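Local coordinates for 2-keto-3-deoxygluconate kinase (Thermotoga maritima, PDB 2AFB), which probably phosphorylates 2-keto-3-deoxygluconate with ATP, as a 2-dehydro-3-deoxygluconokinase (EC 2.7.1.45) of the pfkB carbohydrate kinase family, at residues M57-Y62 / S302-D307; V202-E207 / G296-G301. All blocks are in the same frame, centred on the assembly; numbering follows the deposited sequence.

Interaction 1 (M57-Y62 / S302-D307); sequences MGLDAY and SLMGFD. With NI (nickel (II) ion), chain E.
Leu59 has its CG turned beside the backbone N (chi1 -53°), and Leu303 and the selenomethionine Met304 do likewise, which brings three side-chain ends together between the start of strand 60-67 and the last turn of helix 290-304 in this ribokinase-like alpha/beta fold. Leu59 acts as a fork. Its CD1 branch meets CD1 of Leu303 at 3.7 Å, methyl to methyl, with the two side chains crossing at a slant. The other branch, CD2, lies 3.9 Å from CE of Met304, whose chain bends at chi2 and chi3 (-52° and 109°) and runs past Leu59 in the opposite direction. The contact is purely apolar and small, and both backbones leave a helix beside it through a Schellman motif: Gly58 and Gly305 take positive phi where helices 46-56 and 290-304 end. Leu54 and Tyr300 also pack on Leu59, while Trp141 of strand 139-145 touches Leu303. One residue on, Asp60 OD1 accepts a hydrogen bond from His10 NE2. His12 ND1 and two waters bind a nickel ion; both histidines belong to the N-terminal hexahistidine tag, so this site looks like a product of the construct. Asp60 OD2 coordinates the nickel at 2.1 Å.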
loop_
_atom_site.group_PDB
_atom_site.type_symbol
_atom_site.label_atom_id
_atom_site.label_comp_id
_atom_site.label_asym_id
_atom_site.label_seq_id
_atom_site.Cartn_x
_atom_site.Cartn_y
_atom_site.Cartn_z
HETATM N N MSE A 57 2.968 28.756 -10.295
HETATM C CA MSE A 57 2.352 29.881 -10.954
HETATM C C MSE A 57 2.977 30.242 -12.294
HETATM O O MSE A 57 2.463 31.141 -12.966
HETATM C CB MSE A 57 2.490 31.150 -10.108
HETATM C CG MSE A 57 1.908 31.125 -8.729
HETATM SE SE MSE A 57 0.026 30.655 -8.687
HETATM C CE MSE A 57 0.063 28.594 -8.295
ATOM N N GLY A 58 4.110 29.676 -12.668
ATOM C CA GLY A 58 4.622 29.927 -14.040
ATOM C C GLY A 58 5.722 30.977 -14.123
ATOM O O GLY A 58 5.937 31.533 -15.183
ATOM N N LEU A 59 6.404 31.244 -12.996
ATOM C CA LEU A 59 7.585 32.137 -12.953
ATOM C C LEU A 59 8.875 31.304 -12.973
ATOM O O LEU A 59 8.823 30.094 -12.966
ATOM C CB LEU A 59 7.586 33.015 -11.694
ATOM C CG LEU A 59 6.327 33.840 -11.393
ATOM C CD1 LEU A 59 6.644 34.850 -10.319
ATOM C CD2 LEU A 59 5.810 34.535 -12.599
ATOM N N ASP A 60 10.023 31.963 -13.034
ATOM C CA ASP A 60 11.314 31.265 -13.055
ATOM C C ASP A 60 11.873 31.282 -11.658
ATOM O O ASP A 60 12.587 32.184 -11.265
ATOM C CB ASP A 60 12.284 31.915 -14.015
ATOM C CG ASP A 60 11.860 31.760 -15.458
ATOM O OD1 ASP A 60 11.064 30.845 -15.788
ATOM O OD2 ASP A 60 12.336 32.574 -16.250
ATOM N N ALA A 61 11.521 30.264 -10.920
ATOM C CA ALA A 61 11.861 30.147 -9.522
ATOM C C ALA A 61 13.121 29.323 -9.385
ATOM O O ALA A 61 13.192 28.213 -9.902
ATOM C CB ALA A 61 10.723 29.516 -8.778
ATOM N N TYR A 62 14.121 29.880 -8.723
ATOM C CA TYR A 62 15.340 29.108 -8.415
ATOM C C TYR A 62 15.407 28.951 -6.920
ATOM O O TYR A 62 15.175 29.906 -6.182
ATOM C CB TYR A 62 16.600 29.821 -8.867
ATOM C CG TYR A 62 16.697 30.060 -10.336
ATOM C CD1 TYR A 62 15.928 31.026 -10.956
ATOM C CD2 TYR A 62 17.610 29.342 -11.117
ATOM C CE1 TYR A 62 16.031 31.247 -12.340
ATOM C CE2 TYR A 62 17.733 29.573 -12.489
ATOM C CZ TYR A 62 16.934 30.529 -13.084
ATOM O OH TYR A 62 17.047 30.763 -14.440
ATOM N N SER A 302 2.472 40.563 -5.798
ATOM C CA SER A 302 3.227 41.776 -5.849
ATOM C C SER A 302 3.929 41.907 -7.202
ATOM O O SER A 302 3.914 42.979 -7.763
ATOM C CB SER A 302 4.223 41.826 -4.712
ATOM O OG SER A 302 3.530 41.712 -3.487
ATOM N N LEU A 303 4.512 40.816 -7.702
ATOM C CA LEU A 303 5.102 40.789 -9.043
ATOM C C LEU A 303 4.080 41.066 -10.100
ATOM O O LEU A 303 4.390 41.729 -11.087
ATOM C CB LEU A 303 5.779 39.475 -9.334
ATOM C CG LEU A 303 7.081 39.325 -8.499
ATOM C CD1 LEU A 303 7.648 37.937 -8.544
ATOM C CD2 LEU A 303 8.159 40.340 -8.986
HETATM N N MSE A 304 2.857 40.602 -9.914
HETATM C CA MSE A 304 1.853 40.832 -10.973
HETATM C C MSE A 304 1.200 42.198 -10.884
HETATM O O MSE A 304 0.448 42.577 -11.781
HETATM C CB MSE A 304 0.745 39.756 -10.910
HETATM C CG MSE A 304 1.157 38.335 -11.267
HETATM SE SE MSE A 304 2.094 38.182 -12.981
HETATM C CE MSE A 304 3.764 37.827 -12.293
ATOM N N GLY A 305 1.416 42.933 -9.801
ATOM C CA GLY A 305 0.735 44.241 -9.674
ATOM C C GLY A 305 -0.728 44.091 -9.317
ATOM O O GLY A 305 -1.586 44.868 -9.811
ATOM N N PHE A 306 -1.048 43.081 -8.478
ATOM C CA PHE A 306 -2.437 42.869 -8.020
ATOM C C PHE A 306 -2.755 44.056 -7.154
ATOM O O PHE A 306 -1.851 44.559 -6.500
ATOM C CB PHE A 306 -2.618 41.618 -7.136
ATOM C CG PHE A 306 -2.652 40.306 -7.880
ATOM C CD1 PHE A 306 -2.653 40.239 -9.263
ATOM C CD2 PHE A 306 -2.670 39.111 -7.153
ATOM C CE1 PHE A 306 -2.680 38.969 -9.916
ATOM C CE2 PHE A 306 -2.685 37.863 -7.787
ATOM C CZ PHE A 306 -2.703 37.772 -9.156
ATOM N N ASP A 307 -4.003 44.520 -7.137
ATOM C CA ASP A 307 -4.357 45.497 -6.116
ATOM C C ASP A 307 -4.290 44.846 -4.735
ATOM O O ASP A 307 -4.247 43.622 -4.607
ATOM C CB ASP A 307 -5.675 46.265 -6.396
ATOM C CG ASP A 307 -6.920 45.420 -6.290
ATOM O OD1 ASP A 307 -7.160 44.777 -5.257
ATOM O OD2 ASP A 307 -7.716 45.448 -7.245
HETATM NI NI NI E . 12.729 31.873 -18.217
HETATM O O HOH W 1 14.632 33.377 -18.901
HETATM O O HOH W 2 13.036 29.466 -18.437
#

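Interaction 2 (V202-E207 / G296-G301); sequences VLIANE and GALIYG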
loop_
_atom_site.group_PDB
_atom_site.type_symbol
_atom_site.label_atom_id
_atom_site.label_comp_id
_atom_site.label_asym_id
_atom_site.label_seq_id
_atom_site.Cartn_x
_atom_site.Cartn_y
_atom_site.Cartn_z
ATOM N N VAL A 202 9.389 43.591 2.055
ATOM C CA VAL A 202 8.106 42.929 2.283
ATOM C C VAL A 202 8.274 41.953 3.454
ATOM O O VAL A 202 9.088 41.031 3.373
ATOM C CB VAL A 202 7.708 42.141 1.041
ATOM C CG1 VAL A 202 6.369 41.375 1.295
ATOM C CG2 VAL A 202 7.654 43.077 -0.183
ATOM N N LEU A 203 7.480 42.163 4.505
ATOM C CA LEU A 203 7.480 41.317 5.720
ATOM C C LEU A 203 6.304 40.389 5.706
ATOM O O LEU A 203 5.169 40.804 5.414
ATOM C CB LEU A 203 7.368 42.188 6.973
ATOM C CG LEU A 203 7.596 41.451 8.292
ATOM C CD1 LEU A 203 9.058 41.094 8.466
ATOM C CD2 LEU A 203 7.147 42.317 9.466
ATOM N N ILE A 204 6.586 39.124 5.993
ATOM C CA ILE A 204 5.582 38.087 6.123
ATOM C C ILE A 204 5.763 37.538 7.543
ATOM O O ILE A 204 6.899 37.288 7.982
ATOM C CB ILE A 204 5.764 36.996 5.037
ATOM C CG1 ILE A 204 5.574 37.634 3.668
ATOM C CG2 ILE A 204 4.781 35.895 5.225
ATOM C CD1 ILE A 204 6.431 37.042 2.597
ATOM N N ALA A 205 4.657 37.425 8.266
ATOM C CA ALA A 205 4.697 37.033 9.670
ATOM C C ALA A 205 3.335 36.597 10.202
ATOM O O ALA A 205 2.319 36.680 9.506
ATOM C CB ALA A 205 5.196 38.186 10.494
ATOM N N ASN A 206 3.347 36.119 11.440
ATOM C CA ASN A 206 2.166 36.034 12.284
ATOM C C ASN A 206 2.455 36.856 13.528
ATOM O O ASN A 206 3.541 37.489 13.633
ATOM C CB ASN A 206 1.777 34.576 12.588
ATOM C CG ASN A 206 2.872 33.778 13.285
ATOM O OD1 ASN A 206 3.713 34.316 13.998
ATOM N ND2 ASN A 206 2.873 32.475 13.048
ATOM N N GLU A 207 1.493 36.906 14.449
ATOM C CA GLU A 207 1.628 37.809 15.603
ATOM C C GLU A 207 2.766 37.388 16.534
ATOM O O GLU A 207 3.519 38.243 17.001
ATOM C CB GLU A 207 0.309 37.982 16.388
ATOM C CG GLU A 207 -0.112 36.815 17.303
ATOM C CD GLU A 207 -0.751 37.293 18.600
ATOM O OE1 GLU A 207 -1.954 37.043 18.815
ATOM O OE2 GLU A 207 -0.044 37.930 19.401
ATOM N N GLY A 296 4.388 32.740 -0.927
ATOM C CA GLY A 296 4.415 32.517 -2.378
ATOM C C GLY A 296 3.389 33.328 -3.106
ATOM O O GLY A 296 3.662 34.059 -4.088
ATOM N N ALA A 297 2.182 33.237 -2.608
ATOM C CA ALA A 297 1.092 33.958 -3.264
ATOM C C ALA A 297 1.248 35.488 -3.115
ATOM O O ALA A 297 0.939 36.292 -4.034
ATOM C CB ALA A 297 -0.237 33.475 -2.707
ATOM N N LEU A 298 1.746 35.914 -1.966
ATOM C CA LEU A 298 1.925 37.360 -1.757
ATOM C C LEU A 298 3.032 37.913 -2.670
ATOM O O LEU A 298 2.900 39.021 -3.258
ATOM C CB LEU A 298 2.230 37.646 -0.292
ATOM C CG LEU A 298 2.327 39.120 0.094
ATOM C CD1 LEU A 298 1.048 39.861 -0.199
ATOM C CD2 LEU A 298 2.691 39.202 1.563
ATOM N N ILE A 299 4.089 37.117 -2.848
ATOM C CA ILE A 299 5.186 37.475 -3.750
ATOM C C ILE A 299 4.658 37.532 -5.188
ATOM O O ILE A 299 4.916 38.495 -5.933
ATOM C CB ILE A 299 6.298 36.461 -3.673
ATOM C CG1 ILE A 299 6.995 36.581 -2.323
ATOM C CG2 ILE A 299 7.295 36.642 -4.766
ATOM C CD1 ILE A 299 7.869 35.374 -2.002
ATOM N N TYR A 300 3.943 36.477 -5.562
ATOM C CA TYR A 300 3.347 36.378 -6.880
ATOM C C TYR A 300 2.489 37.610 -7.117
ATOM O O TYR A 300 2.678 38.271 -8.109
ATOM C CB TYR A 300 2.521 35.090 -7.053
ATOM C CG TYR A 300 1.887 34.966 -8.402
ATOM C CD1 TYR A 300 2.654 34.721 -9.540
ATOM C CD2 TYR A 300 0.514 35.154 -8.573
ATOM C CE1 TYR A 300 2.055 34.621 -10.808
ATOM C CE2 TYR A 300 -0.071 35.076 -9.837
ATOM C CZ TYR A 300 0.709 34.801 -10.934
ATOM O OH TYR A 300 0.113 34.720 -12.171
ATOM N N GLY A 301 1.569 37.925 -6.198
ATOM C CA GLY A 301 0.668 39.057 -6.380
ATOM C C GLY A 301 1.387 40.397 -6.531
ATOM O O GLY A 301 0.960 41.263 -7.262
#
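Ile204 and Leu298 lie alongside each other, their side chains pointing opposite ways, where strand 202-205 faces helix 290-304. What touches is the flank of the isoleucine: its CG1 lies 3.9 Å from CD2 of Leu298. The torsions explain this pairing. Ile204 keeps CG1 beside its backbone N (chi1 -62°), while Leu298 swings CG opposite its own N (chi1 -175°), extending the side chain from the helix toward the strand. The same CD2 methyl also faces CG1 of Val202, more loosely, at 4.3 Å. One leucine branch thus serves two strand residues spaced two apart, both with CB on the helix side, whereas Leu203 between them points away to the other face of the sheet. All three contacting residues are buried, and the contact is hydrophobic helix-on-sheet packing in the core of the alpha/beta domain. Beyond Ala205 the chain passes into helix 207-214, where Asn206 is the N-cap and its OD1 accepts from Asp209 N. Strand 202-205 pairs in parallel with 172-176 and 248-255; Trp141 and His143 of strand 139-145 touch Val202 and Ile204 respectively, and helix 290-304 itself lies against helices 46-56 and 308-322.

Overall arrangement
Interactions 1 and 2 are successive footholds of helix 290-304 on one sheet, their centres about 12 Å apart, and along the chain the second is nested inside the loop closed by the first. Tyr300 ties them: its CE1 lies 3.6 Å from CB of Met57 and its CE2 3.8 Å from CZ of Phe306, while Phe306 N probably hydrogen-bonds to Gly301 O at 3.0 Å. The centre of interaction 2 lies about 9 Å from the centre of the chain, that of interaction 1 about 15 Å. The nickel ion beside interaction 1, held partly by a tag histidine, is no evidence of the active site, and neither contact contains a residue known to be catalytic.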